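Side-chain contacts in SAM dependent methyltransferase (Aquifex aeolicus, PDB 3DH0), which binds S-adenosylmethionine and probably transfers its methyl group to an acceptor, as a SAM-dependent methyltransferase: residues A[10-13]-A[14-17]; A[157-161]-A[162-166]; A[50-53]-A[54-57]; A[80-84]-A[85-89]. All blocks are in the same frame, centred on the assembly; numbering follows the deposited sequence.

Contact 1 of 4, residues A[10-13]-A[14-17]; sequences SKIK and KLDD. With SAM (S-adenosylmethionine), chain C.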
loop_
_atom_site.group_PDB
_atom_site.type_symbol
_atom_site.label_atom_id
_atom_site.label_comp_id
_atom_site.label_asym_id
_atom_site.label_seq_id
_atom_site.Cartn_x
_atom_site.Cartn_y
_atom_site.Cartn_z
ATOM N N SER A 10 0.122 18.435 6.406
ATOM C CA SER A 10 1.201 19.222 7.007
ATOM C C SER A 10 2.144 18.401 7.891
ATOM O O SER A 10 3.135 18.919 8.401
ATOM C CB SER A 10 0.636 20.407 7.803
ATOM O OG SER A 10 0.029 19.979 9.008
ATOM N N LYS A 11 1.831 17.118 8.056
ATOM C CA LYS A 11 2.648 16.219 8.862
ATOM C C LYS A 11 3.416 15.250 7.971
ATOM O O LYS A 11 4.061 14.328 8.462
ATOM C CB LYS A 11 1.765 15.398 9.806
ATOM C CG LYS A 11 1.155 16.137 10.981
ATOM C CD LYS A 11 0.308 15.177 11.806
ATOM C CE LYS A 11 0.026 15.720 13.202
ATOM N NZ LYS A 11 -0.684 17.020 13.167
ATOM N N ILE A 12 3.346 15.461 6.662
ATOM C CA ILE A 12 3.991 14.574 5.698
ATOM C C ILE A 12 5.433 14.142 5.970
ATOM O O ILE A 12 5.837 13.049 5.574
ATOM C CB ILE A 12 3.943 15.166 4.276
ATOM C CG1 ILE A 12 4.207 14.056 3.259
ATOM C CG2 ILE A 12 4.993 16.263 4.123
ATOM C CD1 ILE A 12 3.758 14.394 1.874
ATOM N N LYS A 13 6.207 14.986 6.637
ATOM C CA LYS A 13 7.591 14.653 6.927
ATOM C C LYS A 13 7.648 13.440 7.842
ATOM O O LYS A 13 8.677 12.772 7.945
ATOM C CB LYS A 13 8.288 15.841 7.583
ATOM C CG LYS A 13 9.546 16.279 6.878
ATOM C CD LYS A 13 9.258 16.749 5.479
ATOM C CE LYS A 13 10.551 16.877 4.688
ATOM N NZ LYS A 13 11.289 15.581 4.618
ATOM N N LYS A 14 6.538 13.165 8.518
ATOM C CA LYS A 14 6.459 12.018 9.406
ATOM C C LYS A 14 6.389 10.750 8.567
ATOM O O LYS A 14 6.637 9.651 9.056
ATOM C CB LYS A 14 5.221 12.107 10.293
ATOM C CG LYS A 14 5.427 12.752 11.648
ATOM C CD LYS A 14 4.129 12.655 12.455
ATOM C CE LYS A 14 4.265 13.219 13.875
ATOM N NZ LYS A 14 2.947 13.558 14.541
ATOM N N LEU A 15 6.039 10.907 7.299
ATOM C CA LEU A 15 5.951 9.771 6.401
ATOM C C LEU A 15 7.274 9.585 5.648
ATOM O O LEU A 15 7.574 8.506 5.154
ATOM C CB LEU A 15 4.806 9.989 5.417
ATOM C CG LEU A 15 3.411 10.188 6.028
ATOM C CD1 LEU A 15 2.413 10.622 4.942
ATOM C CD2 LEU A 15 2.965 8.899 6.720
ATOM N N ASP A 16 8.074 10.641 5.594
ATOM C CA ASP A 16 9.356 10.611 4.900
ATOM C C ASP A 16 10.490 10.572 5.938
ATOM O O ASP A 16 11.456 11.328 5.868
ATOM C CB ASP A 16 9.463 11.863 4.009
ATOM C CG ASP A 16 10.424 11.686 2.852
ATOM O OD1 ASP A 16 10.702 10.525 2.489
ATOM O OD2 ASP A 16 10.890 12.705 2.294
ATOM N N ASP A 17 10.352 9.665 6.900
ATOM C CA ASP A 17 11.321 9.506 7.980
ATOM C C ASP A 17 12.077 8.179 7.862
ATOM O O ASP A 17 11.492 7.103 8.021
ATOM C CB ASP A 17 10.585 9.570 9.318
ATOM C CG ASP A 17 11.519 9.615 10.505
ATOM O OD1 ASP A 17 11.005 9.692 11.637
ATOM O OD2 ASP A 17 12.755 9.579 10.318
HETATM N N SAM C . 2.014 4.435 2.913
HETATM C CA SAM C . 2.754 5.709 3.171
HETATM C C SAM C . 4.159 5.419 3.645
HETATM O O SAM C . 4.510 4.245 3.766
HETATM O OXT SAM C . 4.879 6.442 3.885
HETATM C CB SAM C . 2.016 6.529 4.224
HETATM C CG SAM C . 0.574 6.525 3.918
HETATM S SD SAM C . -0.599 7.406 4.984
HETATM C CE SAM C . -0.604 6.405 6.473
HETATM C "C5'" SAM C . -2.085 7.049 4.171
HETATM C "C4'" SAM C . -2.325 7.798 2.877
HETATM O "O4'" SAM C . -3.552 7.272 2.384
HETATM C "C3'" SAM C . -2.663 9.287 3.089
HETATM O "O3'" SAM C . -1.530 10.010 2.528
HETATM C "C2'" SAM C . -3.888 9.567 2.240
HETATM O "O2'" SAM C . -3.919 10.730 1.440
HETATM C "C1'" SAM C . -4.075 8.194 1.521
HETATM N N9 SAM C . -5.432 7.758 1.255
HETATM C C8 SAM C . -6.550 7.763 2.065
HETATM N N7 SAM C . -7.602 7.271 1.489
HETATM C C5 SAM C . -7.162 6.916 0.214
HETATM C C6 SAM C . -7.817 6.321 -0.903
HETATM N N6 SAM C . -9.125 5.985 -0.868
HETATM N N1 SAM C . -7.076 6.087 -2.054
HETATM C C2 SAM C . -5.768 6.440 -2.046
HETATM N N3 SAM C . -5.066 6.998 -1.055
HETATM C C4 SAM C . -5.825 7.210 0.056
#
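Ile12 O is gripped by two backbone donors from the residues that follow it, Leu15 N at 2.8 Å and, through a weak bond, Asp16 N. One residue earlier, Lys14 N reaches Lys11 O at 2.7 Å, and Asp16 N also leans weakly on Lys13 O. Bonds spaced mostly three residues apart coil the chain tightly and bring side chains onto common flanks. Lys13 and Asp16 run side by side, with a long salt bridge of 3.7 Å from Lys13 NZ to Asp16 OD2. The Asp16 carboxylate has firmer partners in helix 72-85: OD2 shares the Tyr77 hydroxyl with Lys13 NZ, while OD1 forms a salt bridge with Lys81. Two lysines therefore probably help to keep this aspartate ionised. Lys11 and Lys14 also lie alongside one another at the surface, touching through Lys11 CE and Lys14 NZ at 3.9 Å, while Lys11 NZ and Lys14 NZ, of like charge, stay 5.2 Å apart. On the inner flank, Ile12 CG1 meets Leu15 CD1 at 4.2 Å. Leu15 has CG anti to its carbonyl carbon (chi1 -59°), a setting that carries CD2 to within 3.6 Å of SAM CB. Packed also on Phe7 and Ala48, this leucine contributes to the wall of the S-adenosylmethionine pocket from a segment preceding the first strand of the Rossmann-like sheet.

Contact 2 of 4, residues A[157-161]-A[162-166]; sequences EVYSE and WEVGL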
loop_
_atom_site.group_PDB
_atom_site.type_symbol
_atom_site.label_atom_id
_atom_site.label_comp_id
_atom_site.label_asym_id
_atom_site.label_seq_id
_atom_site.Cartn_x
_atom_site.Cartn_y
_atom_site.Cartn_z
ATOM N N GLU A 157 -8.248 4.180 16.227
ATOM C CA GLU A 157 -8.036 4.759 14.916
ATOM C C GLU A 157 -7.633 3.710 13.874
ATOM O O GLU A 157 -7.505 4.017 12.693
ATOM C CB GLU A 157 -6.962 5.845 15.008
ATOM C CG GLU A 157 -7.393 7.113 15.738
ATOM C CD GLU A 157 -7.134 8.372 14.898
ATOM O OE1 GLU A 157 -6.016 8.480 14.324
ATOM O OE2 GLU A 157 -8.034 9.256 14.817
ATOM N N VAL A 158 -7.461 2.468 14.297
ATOM C CA VAL A 158 -7.040 1.428 13.375
ATOM C C VAL A 158 -7.907 0.183 13.491
ATOM O O VAL A 158 -8.677 0.044 14.441
ATOM C CB VAL A 158 -5.567 1.024 13.652
ATOM C CG1 VAL A 158 -5.469 0.245 14.967
ATOM C CG2 VAL A 158 -5.029 0.190 12.509
ATOM N N TYR A 159 -7.780 -0.708 12.506
ATOM C CA TYR A 159 -8.496 -1.981 12.496
ATOM C C TYR A 159 -7.535 -3.000 13.086
ATOM O O TYR A 159 -6.333 -2.750 13.196
ATOM C CB TYR A 159 -8.788 -2.464 11.072
ATOM C CG TYR A 159 -9.794 -1.692 10.253
ATOM C CD1 TYR A 159 -9.401 -1.022 9.099
ATOM C CD2 TYR A 159 -11.142 -1.689 10.586
ATOM C CE1 TYR A 159 -10.324 -0.372 8.294
ATOM C CE2 TYR A 159 -12.075 -1.040 9.788
ATOM C CZ TYR A 159 -11.659 -0.386 8.644
ATOM O OH TYR A 159 -12.574 0.249 7.847
ATOM N N SER A 160 -8.058 -4.160 13.442
ATOM C CA SER A 160 -7.221 -5.226 13.956
ATOM C C SER A 160 -7.188 -6.246 12.819
ATOM O O SER A 160 -8.120 -6.301 12.010
ATOM C CB SER A 160 -7.856 -5.874 15.186
ATOM O OG SER A 160 -8.952 -6.694 14.808
ATOM N N GLU A 161 -6.128 -7.050 12.755
ATOM C CA GLU A 161 -6.006 -8.073 11.718
ATOM C C GLU A 161 -7.310 -8.850 11.602
ATOM O O GLU A 161 -7.694 -9.309 10.532
ATOM C CB GLU A 161 -4.893 -9.050 12.074
ATOM C CG GLU A 161 -5.085 -9.701 13.428
ATOM C CD GLU A 161 -4.160 -9.125 14.497
ATOM O OE1 GLU A 161 -4.152 -7.880 14.669
ATOM O OE2 GLU A 161 -3.449 -9.929 15.164
ATOM N N TRP A 162 -7.995 -8.994 12.719
ATOM C CA TRP A 162 -9.233 -9.730 12.727
ATOM C C TRP A 162 -10.279 -9.048 11.843
ATOM O O TRP A 162 -10.766 -9.648 10.888
ATOM C CB TRP A 162 -9.679 -9.887 14.183
ATOM C CG TRP A 162 -8.612 -10.593 15.015
ATOM C CD1 TRP A 162 -8.213 -11.896 14.887
ATOM C CD2 TRP A 162 -7.773 -10.020 16.047
ATOM N NE1 TRP A 162 -7.189 -12.174 15.766
ATOM C CE2 TRP A 162 -6.897 -11.046 16.490
ATOM C CE3 TRP A 162 -7.681 -8.744 16.640
ATOM C CZ2 TRP A 162 -5.927 -10.833 17.510
ATOM C CZ3 TRP A 162 -6.710 -8.531 17.663
ATOM C CH2 TRP A 162 -5.854 -9.576 18.081
ATOM N N GLU A 163 -10.608 -7.790 12.126
ATOM C CA GLU A 163 -11.604 -7.065 11.323
ATOM C C GLU A 163 -11.232 -7.011 9.837
ATOM O O GLU A 163 -12.012 -7.407 8.977
ATOM C CB GLU A 163 -11.760 -5.631 11.828
ATOM C CG GLU A 163 -12.325 -5.496 13.216
ATOM C CD GLU A 163 -11.615 -4.410 13.981
ATOM O OE1 GLU A 163 -10.393 -4.569 14.182
ATOM O OE2 GLU A 163 -12.256 -3.406 14.369
ATOM N N VAL A 164 -10.045 -6.498 9.543
ATOM C CA VAL A 164 -9.580 -6.397 8.172
ATOM C C VAL A 164 -9.869 -7.651 7.340
ATOM O O VAL A 164 -10.612 -7.595 6.366
ATOM C CB VAL A 164 -8.061 -6.109 8.124
ATOM C CG1 VAL A 164 -7.584 -6.011 6.675
ATOM C CG2 VAL A 164 -7.761 -4.824 8.861
ATOM N N GLY A 165 -9.278 -8.776 7.725
ATOM C CA GLY A 165 -9.466 -10.006 6.972
ATOM C C GLY A 165 -10.899 -10.472 6.832
ATOM O O GLY A 165 -11.206 -11.391 6.064
ATOM N N LEU A 166 -11.785 -9.838 7.584
ATOM C CA LEU A 166 -13.198 -10.185 7.550
ATOM C C LEU A 166 -13.799 -9.405 6.389
ATOM O O LEU A 166 -14.553 -9.938 5.564
ATOM C CB LEU A 166 -13.836 -9.774 8.870
ATOM C CG LEU A 166 -15.117 -10.479 9.302
ATOM C CD1 LEU A 166 -14.852 -11.278 10.588
ATOM C CD2 LEU A 166 -16.228 -9.432 9.512
#
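Ser160 and Glu163 hold each other reciprocally at the start of helix 161-170. Glu163 OE1 accepts from both Ser160 N, in a bond modelled doubtfully short, and Ser160 OG, the hydroxyl lying 2.6 Å from OE1, on the anti side of the carboxylate and 28° out of its plane. In return, Ser160 OG takes a weak but straight bond from Glu163 N, at 3.3 Å. The serine torsion (chi1 74°) sets OG between the backbone N and the carbonyl carbon, where it can serve both roles. On this closely packed flank Tyr159 CB rests on Val164 CG2 at 3.4 Å, and both residues also touch Phe116. The solvent side is looser: Trp162 is exposed, and within this contact one face of its ring is covered by Glu161. Here the two side chains run side by side: Glu161 CG sits over the five-membered ring, 3.7 Å from its centroid in a CH-pi contact, and the carboxylate lies nearly flat above the indole, its plane 11° from that of the ring, with OE2 3.5 Å from Trp162 CZ2. An alanine at Glu161 would strip CG and the carboxylate from this face and would probably leave the indole freer to turn. Regular helical bonding then takes over, with Val164 N 3.1 Å from Ser160 O and Gly165 N bonded to Glu161 O. Side chain and backbone bonds exchanged between Ser160 and Glu163 make this a capping box, with Ser160 as N-cap.

Contact 3 of 4, residues A[50-53]-A[54-57]; sequences FYLP and YLSK. With SAM (S-adenosylmethionine), chain C.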
loop_
_atom_site.group_PDB
_atom_site.type_symbol
_atom_site.label_atom_id
_atom_site.label_comp_id
_atom_site.label_asym_id
_atom_site.label_seq_id
_atom_site.Cartn_x
_atom_site.Cartn_y
_atom_site.Cartn_z
ATOM N N PHE A 50 7.485 7.104 0.484
ATOM C CA PHE A 50 8.538 6.491 1.282
ATOM C C PHE A 50 8.987 5.132 0.778
ATOM O O PHE A 50 10.164 4.936 0.514
ATOM C CB PHE A 50 8.100 6.370 2.737
ATOM C CG PHE A 50 9.161 5.818 3.634
ATOM C CD1 PHE A 50 10.309 6.557 3.910
ATOM C CD2 PHE A 50 9.041 4.540 4.172
ATOM C CE1 PHE A 50 11.329 6.030 4.710
ATOM C CE2 PHE A 50 10.055 3.998 4.975
ATOM C CZ PHE A 50 11.201 4.746 5.244
ATOM N N TYR A 51 8.059 4.192 0.649
ATOM C CA TYR A 51 8.392 2.858 0.162
ATOM C C TYR A 51 8.594 2.756 -1.354
ATOM O O TYR A 51 8.919 1.697 -1.863
ATOM C CB TYR A 51 7.316 1.867 0.596
ATOM C CG TYR A 51 7.253 1.669 2.084
ATOM C CD1 TYR A 51 8.299 1.058 2.767
ATOM C CD2 TYR A 51 6.165 2.112 2.820
ATOM C CE1 TYR A 51 8.260 0.899 4.146
ATOM C CE2 TYR A 51 6.122 1.954 4.208
ATOM C CZ TYR A 51 7.172 1.349 4.853
ATOM O OH TYR A 51 7.158 1.196 6.206
ATOM N N LEU A 52 8.420 3.858 -2.071
ATOM C CA LEU A 52 8.572 3.848 -3.523
ATOM C C LEU A 52 9.950 3.417 -4.030
ATOM O O LEU A 52 10.056 2.689 -5.019
ATOM C CB LEU A 52 8.185 5.218 -4.108
ATOM C CG LEU A 52 6.670 5.504 -4.225
ATOM C CD1 LEU A 52 6.424 6.867 -4.875
ATOM C CD2 LEU A 52 6.004 4.408 -5.038
ATOM N N PRO A 53 11.025 3.871 -3.376
ATOM C CA PRO A 53 12.348 3.451 -3.851
ATOM C C PRO A 53 12.484 1.927 -3.832
ATOM O O PRO A 53 13.230 1.341 -4.613
ATOM C CB PRO A 53 13.289 4.118 -2.852
ATOM C CG PRO A 53 12.575 5.394 -2.551
ATOM C CD PRO A 53 11.144 4.945 -2.373
ATOM N N TYR A 54 11.740 1.302 -2.930
ATOM C CA TYR A 54 11.765 -0.137 -2.758
ATOM C C TYR A 54 11.025 -0.856 -3.849
ATOM O O TYR A 54 11.598 -1.648 -4.572
ATOM C CB TYR A 54 11.183 -0.479 -1.394
ATOM C CG TYR A 54 12.011 0.115 -0.292
ATOM C CD1 TYR A 54 13.234 -0.452 0.055
ATOM C CD2 TYR A 54 11.634 1.311 0.328
ATOM C CE1 TYR A 54 14.069 0.147 0.973
ATOM C CE2 TYR A 54 12.476 1.927 1.257
ATOM C CZ TYR A 54 13.699 1.330 1.567
ATOM O OH TYR A 54 14.569 1.931 2.443
ATOM N N LEU A 55 9.737 -0.573 -3.950
ATOM C CA LEU A 55 8.891 -1.153 -4.981
ATOM C C LEU A 55 9.550 -0.957 -6.350
ATOM O O LEU A 55 9.582 -1.859 -7.181
ATOM C CB LEU A 55 7.538 -0.451 -4.959
ATOM C CG LEU A 55 6.756 -0.563 -3.651
ATOM C CD1 LEU A 55 5.603 0.429 -3.656
ATOM C CD2 LEU A 55 6.262 -1.996 -3.468
ATOM N N SER A 56 10.072 0.240 -6.567
ATOM C CA SER A 56 10.731 0.568 -7.814
ATOM C C SER A 56 11.868 -0.415 -8.091
ATOM O O SER A 56 11.951 -1.019 -9.167
ATOM C CB SER A 56 11.279 1.994 -7.734
ATOM O OG SER A 56 11.825 2.413 -8.963
ATOM N N LYS A 57 12.744 -0.569 -7.106
ATOM C CA LYS A 57 13.880 -1.447 -7.253
ATOM C C LYS A 57 13.478 -2.880 -7.555
ATOM O O LYS A 57 14.046 -3.512 -8.448
ATOM C CB LYS A 57 14.734 -1.426 -5.989
ATOM C CG LYS A 57 15.977 -2.301 -6.094
ATOM C CD LYS A 57 16.589 -2.608 -4.736
ATOM C CE LYS A 57 17.816 -3.510 -4.877
ATOM N NZ LYS A 57 18.336 -4.009 -3.553
HETATM N N SAM C . 2.014 4.435 2.913
HETATM C CA SAM C . 2.754 5.709 3.171
HETATM C C SAM C . 4.159 5.419 3.645
HETATM O O SAM C . 4.510 4.245 3.766
HETATM O OXT SAM C . 4.879 6.442 3.885
HETATM C CB SAM C . 2.016 6.529 4.224
HETATM C CG SAM C . 0.574 6.525 3.918
HETATM S SD SAM C . -0.599 7.406 4.984
HETATM C CE SAM C . -0.604 6.405 6.473
HETATM C "C5'" SAM C . -2.085 7.049 4.171
HETATM C "C4'" SAM C . -2.325 7.798 2.877
HETATM O "O4'" SAM C . -3.552 7.272 2.384
HETATM C "C3'" SAM C . -2.663 9.287 3.089
HETATM O "O3'" SAM C . -1.530 10.010 2.528
HETATM C "C2'" SAM C . -3.888 9.567 2.240
HETATM O "O2'" SAM C . -3.919 10.730 1.440
HETATM C "C1'" SAM C . -4.075 8.194 1.521
HETATM N N9 SAM C . -5.432 7.758 1.255
HETATM C C8 SAM C . -6.550 7.763 2.065
HETATM N N7 SAM C . -7.602 7.271 1.489
HETATM C C5 SAM C . -7.162 6.916 0.214
HETATM C C6 SAM C . -7.817 6.321 -0.903
HETATM N N6 SAM C . -9.125 5.985 -0.868
HETATM N N1 SAM C . -7.076 6.087 -2.054
HETATM C C2 SAM C . -5.768 6.440 -2.046
HETATM N N3 SAM C . -5.066 6.998 -1.055
HETATM C C4 SAM C . -5.825 7.210 0.056
#
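The backbone closes into a helical turn at Tyr51 O, which accepts from Leu55 N at 3.2 Å and weakly from Tyr54 N; Ser56 N to Leu52 O (2.9 Å) and Lys57 N to Pro53 O continue the pattern. This is the first turn of helix 52-59, the crossover of the beta-alpha-beta unit that joins strands 40-43 and 64-69 in the Rossmann-like methyltransferase fold. The two tyrosines cross at a slant, Tyr51 CD1 lying 4.1 Å from Tyr54 CD2. With CG anti to the carbonyl carbon (chi1 -62°), the Tyr54 ring leans back along the turn and presents its edge to Tyr51 CA, 3.6 Å from Tyr54 CD2 and in the ring plane. Phe50 adds an edge-to-face layer: its CD2 stands 3.6 Å above the centre of the Tyr51 ring. Phe24 also meets this ring, with nearly parallel planes. An alanine in place of Tyr51 would leave the Phe50 edge without a face to rest on and would probably open a gap between Tyr54 and the methionine end of the cofactor. Leu52 CD2 and Leu55 CD1, 4.2 Å apart, work on the sheet side, where both leucines touch Val65 and Asp43. At the pocket, the edge of the Tyr51 ring is turned to the SAM carboxylate, but the modelled spacing there is doubtful. On the same carboxylate, Phe50 CB lies 3.4 Å from SAM OXT.

Contact 4 of 4, residues A[80-84]-A[85-89]; sequences EKVNK and LGLKN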
loop_
_atom_site.group_PDB
_atom_site.type_symbol
_atom_site.label_atom_id
_atom_site.label_comp_id
_atom_site.label_asym_id
_atom_site.label_seq_id
_atom_site.Cartn_x
_atom_site.Cartn_y
_atom_site.Cartn_z
ATOM N N GLU A 80 7.919 14.719 -6.766
ATOM C CA GLU A 80 9.215 15.365 -6.677
ATOM C C GLU A 80 10.213 14.361 -6.120
ATOM O O GLU A 80 11.405 14.422 -6.387
ATOM C CB GLU A 80 9.157 16.605 -5.782
ATOM C CG GLU A 80 10.537 17.209 -5.546
ATOM C CD GLU A 80 10.515 18.642 -5.041
ATOM O OE1 GLU A 80 9.866 18.918 -4.003
ATOM O OE2 GLU A 80 11.166 19.504 -5.676
ATOM N N LYS A 81 9.715 13.417 -5.350
ATOM C CA LYS A 81 10.584 12.414 -4.792
ATOM C C LYS A 81 11.169 11.537 -5.883
ATOM O O LYS A 81 12.380 11.397 -5.976
ATOM C CB LYS A 81 9.824 11.546 -3.791
ATOM C CG LYS A 81 10.438 10.173 -3.595
ATOM C CD LYS A 81 11.099 10.031 -2.243
ATOM C CE LYS A 81 10.060 9.924 -1.151
ATOM N NZ LYS A 81 10.667 9.975 0.194
ATOM N N VAL A 82 10.320 10.944 -6.716
ATOM C CA VAL A 82 10.831 10.070 -7.759
ATOM C C VAL A 82 11.835 10.769 -8.655
ATOM O O VAL A 82 12.795 10.145 -9.119
ATOM C CB VAL A 82 9.705 9.480 -8.655
ATOM C CG1 VAL A 82 8.567 8.964 -7.795
ATOM C CG2 VAL A 82 9.243 10.506 -9.654
ATOM N N ASN A 83 11.626 12.058 -8.897
ATOM C CA ASN A 83 12.536 12.795 -9.759
ATOM C C ASN A 83 13.822 13.113 -9.077
ATOM O O ASN A 83 14.866 13.224 -9.711
ATOM C CB ASN A 83 11.918 14.097 -10.220
ATOM C CG ASN A 83 10.849 13.883 -11.229
ATOM O OD1 ASN A 83 9.750 13.444 -10.889
ATOM N ND2 ASN A 83 11.157 14.164 -12.493
ATOM N N LYS A 84 13.735 13.277 -7.772
ATOM C CA LYS A 84 14.892 13.608 -6.991
ATOM C C LYS A 84 15.782 12.389 -6.895
ATOM O O LYS A 84 17.006 12.502 -6.924
ATOM C CB LYS A 84 14.430 14.065 -5.619
ATOM C CG LYS A 84 15.442 14.828 -4.811
ATOM C CD LYS A 84 14.722 15.690 -3.781
ATOM C CE LYS A 84 13.888 16.780 -4.479
ATOM N NZ LYS A 84 13.004 17.511 -3.518
ATOM N N LEU A 85 15.157 11.219 -6.813
ATOM C CA LEU A 85 15.893 9.967 -6.676
ATOM C C LEU A 85 16.221 9.281 -7.990
ATOM O O LEU A 85 17.068 8.393 -8.026
ATOM C CB LEU A 85 15.125 8.998 -5.776
ATOM C CG LEU A 85 14.800 9.472 -4.349
ATOM C CD1 LEU A 85 14.138 8.350 -3.571
ATOM C CD2 LEU A 85 16.061 9.932 -3.644
ATOM N N GLY A 86 15.556 9.688 -9.066
ATOM C CA GLY A 86 15.816 9.084 -10.355
ATOM C C GLY A 86 15.104 7.766 -10.587
ATOM O O GLY A 86 15.635 6.892 -11.279
ATOM N N LEU A 87 13.910 7.612 -10.016
ATOM C CA LEU A 87 13.120 6.396 -10.189
ATOM C C LEU A 87 12.339 6.488 -11.507
ATOM O O LEU A 87 11.263 7.076 -11.570
ATOM C CB LEU A 87 12.158 6.238 -9.008
ATOM C CG LEU A 87 12.798 6.205 -7.607
ATOM C CD1 LEU A 87 11.720 6.176 -6.543
ATOM C CD2 LEU A 87 13.717 4.986 -7.467
ATOM N N LYS A 88 12.886 5.887 -12.558
ATOM C CA LYS A 88 12.276 5.932 -13.882
ATOM C C LYS A 88 11.029 5.086 -14.149
ATOM O O LYS A 88 10.260 5.405 -15.042
ATOM C CB LYS A 88 13.341 5.607 -14.930
ATOM C CG LYS A 88 14.566 6.507 -14.839
ATOM C CD LYS A 88 14.348 7.917 -15.412
ATOM C CE LYS A 88 14.443 7.933 -16.936
ATOM N NZ LYS A 88 14.782 9.287 -17.472
ATOM N N ASN A 89 10.812 4.025 -13.386
ATOM C CA ASN A 89 9.651 3.177 -13.621
ATOM C C ASN A 89 8.443 3.504 -12.758
ATOM O O ASN A 89 7.511 2.702 -12.657
ATOM C CB ASN A 89 10.024 1.715 -13.405
ATOM C CG ASN A 89 10.464 1.423 -11.981
ATOM O OD1 ASN A 89 10.713 0.273 -11.628
ATOM N ND2 ASN A 89 10.564 2.461 -11.156
#
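Backbone hydrogen bonds join Lys81 to Leu85, the last residue of helix 72-85, and Val82 to Gly86 and Leu87 beyond it. Leu85 N donates to Lys81 O at 2.9 Å, as an ordinary helical bond. Val82 O then serves two donors: Leu87 N, at 2.9 Å, and Gly86 N, whose bond is weak because it is poorly aligned (125° at the hydrogen). The bond from Leu87 back over five residues, together with the positive phi of Gly86 (82°), resembles a Schellman motif, although its usual inner bond, from Gly86 N to Asn83 O, is not formed, these two atoms lying 3.7 Å apart. At these backbone angles a side chain on residue 86 would press against the preceding carbonyl oxygen, which accounts for glycine. The turn thus ends the helix and sends the chain on to strand 90-94, within the alternating strand and helix order of the Rossmann-like fold. Apolar contacts follow the same path. Val82 CB meets Leu87 CB at 4.1 Å, Val82 packing also on Val90 and Val92 and Leu87 on Ser56. Lys81 and Leu85 lie side by side, the aliphatic Lys81 CD resting 3.7 Å from Leu85 CD1, while Leu85 also reaches Pro53. Ionic interactions come last. Bends at chi2 (109°) and chi3 lay the Lys81 methylenes along Leu85 and let NZ turn toward its partner Asp16. One turn apart on the exposed flank, Lys84 NZ lies 3.5 Å from Glu80 OE2 in a salt bridge.

Overall arrangement
Along the chain the order is contact 1, contact 3, contact 4 and contact 2. The first three form a continuous group: the centres of contacts 3 and 4 are about 10 Å apart, and the centre of contact 1 lies about 16 Å from that of contact 3 and about 18 Å from that of contact 4. Contact 1 reaches contact 4 through Asp16 and Lys81 and contact 3 through packing on Phe50, tying the N-terminal segment to helix 72-85 and to the loop leading into helix 52-59. Contacts 1 and 3 line part of the cofactor pocket; contact 4 lies behind them. Contact 2, on helix 161-170, stands apart, its centre about 24 to 33 Å from theirs.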